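Local coordinates for ftsY (Mycoplasma mycoides, PDB 1ZU4), which is an SRP receptor, a member of the SRP54-type family whose NG domain joins a helical bundle to a P-loop NTPase fold, at residues A126-A140 against I156-K168. Residues are numbered along the deposited sequence; the frame is centred on the assembly and turned at random.
Sequences ANYYAELGYKVLIAA and IKTRLNNKVDLVK
V136 to A139 pair in parallel with V164 to V167, the axes of these short segments approaching to 4.6 Å and crossing at -25°, as neighbouring strands of a beta-alpha-beta unit in the P-loop NTPase fold. Helix 146-156 makes the crossover, and strand 164-167 edges the sheet. Five backbone hydrogen bonds join the two segments, from V136 N to K163 O at 2.8 Å through to A140 N to V167 O at 3.0 Å.

The V164 side chain fits between I138 of strand 136-140 and helix 118-131. V164 CG1, anti to the backbone N (chi1 -178°), is turned tightly onto I138 CD1 at 3.5 Å and also meets A126 CB, while CG2 faces A130 CB at 3.6 Å. I138 CG2 presses on L166 CD1, also at 3.5 Å. This face continues to L152 of helix 146-156. On the other face, L137 CD1 touches V167 CG2 at 3.8 Å, beside helix 176-189. D165 OD2 is hydrogen-bonded to Y192 OH.

At the helix end, G133 closes a Schellman motif. The K163 chain bends at chi3 and chi4, and NZ donates a hydrogen bond to A130 O (2.6 Å) from above the carbonyl plane; G133 N donates from the opposite face.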
ATOM      1  N   ALA A 126      12.569   0.814  -5.997  1.00 16.36           N
ATOM      2  CA  ALA A 126      13.982   0.654  -6.353  1.00 17.56           C
ATOM      3  C   ALA A 126      14.841   1.802  -5.754  1.00 17.42           C
ATOM      4  O   ALA A 126      15.893   1.548  -5.143  1.00 17.64           O
ATOM      5  CB  ALA A 126      14.158   0.595  -7.912  1.00 16.99           C
ATOM      6  N   ASN A 127      14.391   3.032  -5.971  1.00 17.52           N
ATOM      7  CA  ASN A 127      15.016   4.237  -5.399  1.00 19.59           C
ATOM      8  C   ASN A 127      15.122   4.214  -3.862  1.00 19.76           C
ATOM      9  O   ASN A 127      16.126   4.657  -3.320  1.00 19.06           O
ATOM     10  CB  ASN A 127      14.263   5.528  -5.811  1.00 19.62           C
ATOM     11  CG  ASN A 127      15.076   6.798  -5.500  1.00 24.22           C
ATOM     12  OD1 ASN A 127      14.689   7.632  -4.660  1.00 30.65           O
ATOM     13  ND2 ASN A 127      16.223   6.916  -6.144  1.00 25.29           N
ATOM     14  N   TYR A 128      14.085   3.705  -3.194  1.00 18.78           N
ATOM     15  CA  TYR A 128      14.028   3.601  -1.740  1.00 19.44           C
ATOM     16  C   TYR A 128      15.156   2.724  -1.219  1.00 20.36           C
ATOM     17  O   TYR A 128      15.836   3.080  -0.219  1.00 21.72           O
ATOM     18  CB  TYR A 128      12.658   3.040  -1.299  1.00 18.63           C
ATOM     19  CG  TYR A 128      12.470   2.836   0.193  1.00 19.62           C
ATOM     20  CD1 TYR A 128      11.879   3.814   1.002  1.00 18.58           C
ATOM     21  CD2 TYR A 128      12.828   1.622   0.791  1.00 19.40           C
ATOM     22  CE1 TYR A 128      11.693   3.570   2.400  1.00 21.11           C
ATOM     23  CE2 TYR A 128      12.660   1.391   2.135  1.00 19.74           C
ATOM     24  CZ  TYR A 128      12.114   2.342   2.942  1.00 20.59           C
ATOM     25  OH  TYR A 128      11.955   2.009   4.290  1.00 20.84           O
ATOM     26  N   TYR A 129      15.368   1.564  -1.861  1.00 19.01           N
ATOM     27  CA  TYR A 129      16.450   0.677  -1.422  1.00 17.72           C
ATOM     28  C   TYR A 129      17.817   1.161  -1.904  1.00 18.68           C
ATOM     29  O   TYR A 129      18.826   1.031  -1.179  1.00 20.22           O
ATOM     30  CB  TYR A 129      16.163  -0.786  -1.823  1.00 17.32           C
ATOM     31  CG  TYR A 129      15.080  -1.319  -0.949  1.00 13.23           C
ATOM     32  CD1 TYR A 129      13.758  -1.379  -1.402  1.00 11.75           C
ATOM     33  CD2 TYR A 129      15.349  -1.678   0.356  1.00 15.27           C
ATOM     34  CE1 TYR A 129      12.724  -1.815  -0.586  1.00 16.75           C
ATOM     35  CE2 TYR A 129      14.312  -2.111   1.222  1.00 13.00           C
ATOM     36  CZ  TYR A 129      13.002  -2.176   0.727  1.00 18.05           C
ATOM     37  OH  TYR A 129      11.961  -2.578   1.543  1.00 20.58           O
ATOM     38  N   ALA A 130      17.856   1.740  -3.097  1.00 18.96           N
ATOM     39  CA  ALA A 130      19.122   2.236  -3.671  1.00 20.98           C
ATOM     40  C   ALA A 130      19.717   3.326  -2.790  1.00 22.04           C
ATOM     41  O   ALA A 130      20.929   3.315  -2.522  1.00 22.11           O
ATOM     42  CB  ALA A 130      18.942   2.729  -5.123  1.00 19.91           C
ATOM     43  N   GLU A 131      18.861   4.233  -2.309  1.00 22.63           N
ATOM     44  CA  GLU A 131      19.269   5.229  -1.308  1.00 24.14           C
ATOM     45  C   GLU A 131      19.737   4.642   0.038  1.00 23.82           C
ATOM     46  O   GLU A 131      20.512   5.263   0.771  1.00 23.93           O
ATOM     47  CB  GLU A 131      18.163   6.276  -1.124  1.00 25.13           C
ATOM     48  CG  GLU A 131      17.868   6.998  -2.438  1.00 29.88           C
ATOM     49  CD  GLU A 131      17.857   8.532  -2.345  1.00 37.04           C
ATOM     50  OE1 GLU A 131      18.811   9.124  -1.780  1.00 41.34           O
ATOM     51  OE2 GLU A 131      16.911   9.147  -2.888  1.00 37.05           O
ATOM     52  N   LEU A 132      19.290   3.437   0.363  1.00 22.57           N
ATOM     53  CA  LEU A 132      19.732   2.795   1.595  1.00 22.02           C
ATOM     54  C   LEU A 132      21.058   2.071   1.378  1.00 22.42           C
ATOM     55  O   LEU A 132      21.566   1.419   2.294  1.00 22.36           O
ATOM     56  CB  LEU A 132      18.637   1.880   2.168  1.00 21.52           C
ATOM     57  CG  LEU A 132      17.375   2.595   2.678  1.00 20.53           C
ATOM     58  CD1 LEU A 132      16.216   1.625   2.923  1.00 20.75           C
ATOM     59  CD2 LEU A 132      17.728   3.360   3.952  1.00 23.62           C
ATOM     60  N   GLY A 133      21.623   2.220   0.174  1.00 21.84           N
ATOM     61  CA  GLY A 133      22.903   1.622  -0.194  1.00 21.62           C
ATOM     62  C   GLY A 133      22.880   0.280  -0.897  1.00 21.16           C
ATOM     63  O   GLY A 133      23.913  -0.332  -1.117  1.00 21.24           O
ATOM     64  N   TYR A 134      21.702  -0.195  -1.247  1.00 20.24           N
ATOM     65  CA  TYR A 134      21.566  -1.517  -1.842  1.00 19.01           C
ATOM     66  C   TYR A 134      21.684  -1.490  -3.367  1.00 18.51           C
ATOM     67  O   TYR A 134      21.406  -0.459  -4.021  1.00 16.99           O
ATOM     68  CB  TYR A 134      20.259  -2.165  -1.374  1.00 18.07           C
ATOM     69  CG  TYR A 134      20.173  -2.351   0.144  1.00 18.87           C
ATOM     70  CD1 TYR A 134      19.394  -1.500   0.945  1.00 14.06           C
ATOM     71  CD2 TYR A 134      20.870  -3.379   0.785  1.00 18.01           C
ATOM     72  CE1 TYR A 134      19.315  -1.663   2.327  1.00 14.99           C
ATOM     73  CE2 TYR A 134      20.781  -3.559   2.157  1.00 15.11           C
ATOM     74  CZ  TYR A 134      20.030  -2.699   2.934  1.00 15.58           C
ATOM     75  OH  TYR A 134      19.955  -2.918   4.295  1.00 12.44           O
ATOM     76  N   LYS A 135      22.159  -2.614  -3.916  1.00 18.55           N
ATOM     77  CA  LYS A 135      22.290  -2.800  -5.358  1.00 18.34           C
ATOM     78  C   LYS A 135      20.996  -3.429  -5.907  1.00 18.18           C
ATOM     79  O   LYS A 135      20.629  -4.549  -5.528  1.00 16.67           O
ATOM     80  CB  LYS A 135      23.528  -3.668  -5.658  1.00 19.53           C
ATOM     81  CG  LYS A 135      24.050  -3.560  -7.066  1.00 22.29           C
ATOM     82  CD  LYS A 135      25.181  -4.569  -7.334  1.00 26.49           C
ATOM     83  CE  LYS A 135      25.452  -4.640  -8.819  1.00 27.70           C
ATOM     84  NZ  LYS A 135      26.695  -5.421  -9.080  1.00 30.90           N
ATOM     85  N   VAL A 136      20.291  -2.680  -6.760  1.00 18.94           N
ATOM     86  CA  VAL A 136      18.908  -3.014  -7.159  1.00 19.80           C
ATOM     87  C   VAL A 136      18.765  -3.287  -8.650  1.00 19.93           C
ATOM     88  O   VAL A 136      19.255  -2.539  -9.489  1.00 18.70           O
ATOM     89  CB  VAL A 136      17.868  -1.930  -6.766  1.00 20.50           C
ATOM     90  CG1 VAL A 136      16.418  -2.418  -7.065  1.00 18.87           C
ATOM     91  CG2 VAL A 136      17.960  -1.609  -5.289  1.00 19.50           C
ATOM     92  N   LEU A 137      18.057  -4.371  -8.956  1.00 19.20           N
ATOM     93  CA  LEU A 137      17.766  -4.743 -10.326  1.00 18.35           C
ATOM     94  C   LEU A 137      16.249  -4.826 -10.509  1.00 16.96           C
ATOM     95  O   LEU A 137      15.563  -5.348  -9.663  1.00 16.32           O
ATOM     96  CB  LEU A 137      18.406  -6.099 -10.633  1.00 18.22           C
ATOM     97  CG  LEU A 137      18.251  -6.599 -12.083  1.00 19.28           C
ATOM     98  CD1 LEU A 137      18.964  -5.681 -13.092  1.00 18.60           C
ATOM     99  CD2 LEU A 137      18.766  -8.028 -12.205  1.00 17.28           C
ATOM    100  N   ILE A 138      15.757  -4.265 -11.609  1.00 17.38           N
ATOM    101  CA  ILE A 138      14.358  -4.356 -12.027  1.00 17.68           C
ATOM    102  C   ILE A 138      14.224  -5.265 -13.259  1.00 18.06           C
ATOM    103  O   ILE A 138      15.039  -5.187 -14.219  1.00 16.45           O
ATOM    104  CB  ILE A 138      13.806  -2.961 -12.394  1.00 17.99           C
ATOM    105  CG1 ILE A 138      13.768  -2.050 -11.150  1.00 19.17           C
ATOM    106  CG2 ILE A 138      12.435  -3.041 -13.029  1.00 16.45           C
ATOM    107  CD1 ILE A 138      13.815  -0.576 -11.513  1.00 18.36           C
ATOM    108  N   ALA A 139      13.185  -6.112 -13.214  1.00 17.71           N
ATOM    109  CA  ALA A 139      12.823  -6.987 -14.308  1.00 18.37           C
ATOM    110  C   ALA A 139      11.559  -6.440 -14.822  1.00 18.49           C
ATOM    111  O   ALA A 139      10.523  -6.593 -14.185  1.00 18.82           O
ATOM    112  CB  ALA A 139      12.607  -8.500 -13.837  1.00 18.24           C
ATOM    113  N   ALA A 140      11.643  -5.803 -15.983  1.00 18.08           N
ATOM    114  CA  ALA A 140      10.495  -5.286 -16.729  1.00 17.02           C
ATOM    115  C   ALA A 140       9.680  -6.412 -17.373  1.00 17.71           C
ATOM    116  O   ALA A 140       9.649  -6.542 -18.617  1.00 15.25           O
ATOM    117  CB  ALA A 140      10.994  -4.320 -17.822  1.00 16.88           C
ATOM    118  N   ILE A 156      14.858   5.332 -15.043  1.00 47.90           N
ATOM    119  CA  ILE A 156      16.236   4.866 -14.874  1.00 48.70           C
ATOM    120  C   ILE A 156      17.229   5.978 -15.207  1.00 49.48           C
ATOM    121  O   ILE A 156      18.077   6.337 -14.383  1.00 49.70           O
ATOM    122  CB  ILE A 156      16.544   3.632 -15.777  1.00 48.72           C
ATOM    123  CG1 ILE A 156      15.845   2.363 -15.259  1.00 48.74           C
ATOM    124  CG2 ILE A 156      18.063   3.417 -15.937  1.00 48.58           C
ATOM    125  CD1 ILE A 156      16.535   1.660 -14.118  1.00 48.41           C
ATOM    126  N   LYS A 157      17.137   6.511 -16.420  1.00 50.32           N
ATOM    127  CA  LYS A 157      18.041   7.576 -16.808  1.00 51.31           C
ATOM    128  C   LYS A 157      17.310   8.897 -16.905  1.00 51.48           C
ATOM    129  O   LYS A 157      17.117   9.448 -17.994  1.00 51.99           O
ATOM    130  CB  LYS A 157      18.836   7.190 -18.063  1.00 51.57           C
ATOM    131  CG  LYS A 157      20.277   6.775 -17.713  1.00 52.72           C
ATOM    132  CD  LYS A 157      21.222   7.032 -18.875  1.00 54.62           C
ATOM    133  CE  LYS A 157      22.642   7.257 -18.372  1.00 55.55           C
ATOM    134  NZ  LYS A 157      23.657   6.690 -19.297  1.00 56.12           N
ATOM    135  N   THR A 158      16.910   9.372 -15.724  1.00 51.51           N
ATOM    136  CA  THR A 158      16.171  10.613 -15.530  1.00 51.50           C
ATOM    137  C   THR A 158      15.947  10.873 -14.030  1.00 51.39           C
ATOM    138  O   THR A 158      16.044  12.021 -13.595  1.00 52.01           O
ATOM    139  CB  THR A 158      14.855  10.696 -16.388  1.00 51.50           C
ATOM    140  OG1 THR A 158      14.781  11.968 -17.038  1.00 52.24           O
ATOM    141  CG2 THR A 158      13.590  10.487 -15.563  1.00 52.02           C
ATOM    142  N   ARG A 159      15.699   9.825 -13.233  1.00 50.90           N
ATOM    143  CA  ARG A 159      15.318  10.022 -11.821  1.00 50.30           C
ATOM    144  C   ARG A 159      15.880   9.035 -10.799  1.00 49.64           C
ATOM    145  O   ARG A 159      15.899   9.329  -9.614  1.00 49.84           O
ATOM    146  CB  ARG A 159      13.785  10.103 -11.678  1.00 50.68           C
ATOM    147  CG  ARG A 159      13.188  11.380 -12.249  1.00 51.30           C
ATOM    148  CD  ARG A 159      11.731  11.194 -12.640  1.00 53.18           C
ATOM    149  NE  ARG A 159      10.845  11.843 -11.676  1.00 54.99           N
ATOM    150  CZ  ARG A 159       9.545  12.053 -11.863  1.00 55.13           C
ATOM    151  NH1 ARG A 159       8.936  11.658 -12.991  1.00 53.88           N
ATOM    152  NH2 ARG A 159       8.852  12.661 -10.904  1.00 56.15           N
ATOM    153  N   LEU A 160      16.331   7.871 -11.244  1.00 48.70           N
ATOM    154  CA  LEU A 160      16.734   6.825 -10.311  1.00 47.97           C
ATOM    155  C   LEU A 160      18.220   6.858  -9.982  1.00 47.61           C
ATOM    156  O   LEU A 160      19.049   7.163 -10.825  1.00 47.51           O
ATOM    157  CB  LEU A 160      16.359   5.438 -10.843  1.00 47.87           C
ATOM    158  CG  LEU A 160      14.888   4.997 -10.924  1.00 47.88           C
ATOM    159  CD1 LEU A 160      14.793   3.595 -11.479  1.00 46.80           C
ATOM    160  CD2 LEU A 160      14.239   5.036  -9.566  1.00 49.45           C
ATOM    161  N   ASN A 161      18.531   6.529  -8.737  1.00 47.03           N
ATOM    162  CA  ASN A 161      19.894   6.300  -8.276  1.00 46.56           C
ATOM    163  C   ASN A 161      20.732   5.385  -9.205  1.00 45.93           C
ATOM    164  O   ASN A 161      20.198   4.497  -9.867  1.00 45.92           O
ATOM    165  CB  ASN A 161      19.780   5.694  -6.887  1.00 46.96           C
ATOM    166  CG  ASN A 161      21.038   5.825  -6.094  1.00 47.46           C
ATOM    167  OD1 ASN A 161      21.254   6.845  -5.412  1.00 47.52           O
ATOM    168  ND2 ASN A 161      21.891   4.795  -6.160  1.00 46.36           N
ATOM    169  N   ASN A 162      22.042   5.607  -9.258  1.00 45.28           N
ATOM    170  CA  ASN A 162      22.924   4.835 -10.164  1.00 44.48           C
ATOM    171  C   ASN A 162      23.015   3.327  -9.827  1.00 42.75           C
ATOM    172  O   ASN A 162      23.488   2.523 -10.650  1.00 42.56           O
ATOM    173  CB  ASN A 162      24.337   5.462 -10.238  1.00 45.02           C
ATOM    174  CG  ASN A 162      24.344   6.860 -10.902  1.00 47.54           C
ATOM    175  OD1 ASN A 162      23.627   7.110 -11.887  1.00 50.51           O
ATOM    176  ND2 ASN A 162      25.177   7.766 -10.369  1.00 49.17           N
ATOM    177  N   LYS A 163      22.554   2.964  -8.622  1.00 40.35           N
ATOM    178  CA  LYS A 163      22.587   1.569  -8.123  1.00 37.46           C
ATOM    179  C   LYS A 163      21.364   0.748  -8.516  1.00 34.95           C
ATOM    180  O   LYS A 163      21.166  -0.351  -7.996  1.00 34.27           O
ATOM    181  CB  LYS A 163      22.766   1.521  -6.607  1.00 37.36           C
ATOM    182  CG  LYS A 163      24.197   1.811  -6.150  1.00 39.55           C
ATOM    183  CD  LYS A 163      24.380   1.510  -4.665  1.00 41.35           C
ATOM    184  CE  LYS A 163      24.381   2.768  -3.824  1.00 42.82           C
ATOM    185  NZ  LYS A 163      23.077   3.485  -3.923  1.00 43.34           N
ATOM    186  N   VAL A 164      20.553   1.304  -9.418  1.00 32.38           N
ATOM    187  CA  VAL A 164      19.393   0.612  -9.981  1.00 29.67           C
ATOM    188  C   VAL A 164      19.602   0.349 -11.469  1.00 29.18           C
ATOM    189  O   VAL A 164      19.767   1.294 -12.263  1.00 29.06           O
ATOM    190  CB  VAL A 164      18.068   1.387  -9.842  1.00 29.54           C
ATOM    191  CG1 VAL A 164      16.911   0.543 -10.424  1.00 27.92           C
ATOM    192  CG2 VAL A 164      17.784   1.818  -8.390  1.00 27.69           C
ATOM    193  N   ASP A 165      19.553  -0.937 -11.822  1.00 27.04           N
ATOM    194  CA  ASP A 165      19.722  -1.437 -13.188  1.00 27.08           C
ATOM    195  C   ASP A 165      18.434  -2.099 -13.644  1.00 25.78           C
ATOM    196  O   ASP A 165      17.604  -2.451 -12.807  1.00 26.08           O
ATOM    197  CB  ASP A 165      20.863  -2.459 -13.232  1.00 25.60           C
ATOM    198  CG  ASP A 165      22.211  -1.840 -12.890  1.00 27.36           C
ATOM    199  OD1 ASP A 165      22.437  -0.678 -13.290  1.00 24.53           O
ATOM    200  OD2 ASP A 165      23.030  -2.507 -12.214  1.00 23.59           O
ATOM    201  N   LEU A 166      18.280  -2.252 -14.960  1.00 25.54           N
ATOM    202  CA  LEU A 166      17.048  -2.765 -15.604  1.00 24.65           C
ATOM    203  C   LEU A 166      17.349  -3.860 -16.605  1.00 24.15           C
ATOM    204  O   LEU A 166      18.214  -3.681 -17.494  1.00 23.54           O
ATOM    205  CB  LEU A 166      16.348  -1.647 -16.386  1.00 25.06           C
ATOM    206  CG  LEU A 166      15.025  -2.038 -17.064  1.00 25.73           C
ATOM    207  CD1 LEU A 166      13.875  -2.087 -16.053  1.00 22.84           C
ATOM    208  CD2 LEU A 166      14.693  -1.097 -18.186  1.00 24.21           C
ATOM    209  N   VAL A 167      16.612  -4.962 -16.486  1.00 22.78           N
ATOM    210  CA  VAL A 167      16.589  -6.014 -17.511  1.00 23.07           C
ATOM    211  C   VAL A 167      15.228  -5.972 -18.208  1.00 23.05           C
ATOM    212  O   VAL A 167      14.179  -5.845 -17.556  1.00 22.18           O
ATOM    213  CB  VAL A 167      16.884  -7.439 -16.892  1.00 22.67           C
ATOM    214  CG1 VAL A 167      16.702  -8.536 -17.907  1.00 23.29           C
ATOM    215  CG2 VAL A 167      18.321  -7.490 -16.351  1.00 24.34           C
ATOM    216  N   LYS A 168      15.223  -6.078 -19.525  1.00 22.58           N
ATOM    217  CA  LYS A 168      13.956  -6.000 -20.272  1.00 24.06           C
ATOM    218  C   LYS A 168      13.950  -7.018 -21.420  1.00 24.90           C
ATOM    219  O   LYS A 168      14.942  -7.692 -21.649  1.00 25.05           O
ATOM    220  CB  LYS A 168      13.742  -4.582 -20.819  1.00 23.85           C
ATOM    221  CG  LYS A 168      14.943  -4.027 -21.576  1.00 24.87           C
ATOM    222  CD  LYS A 168      14.579  -2.809 -22.399  1.00 28.55           C
ATOM    223  CE  LYS A 168      15.805  -2.193 -23.040  1.00 30.82           C
ATOM    224  NZ  LYS A 168      15.419  -1.593 -24.364  1.00 32.61           N
TER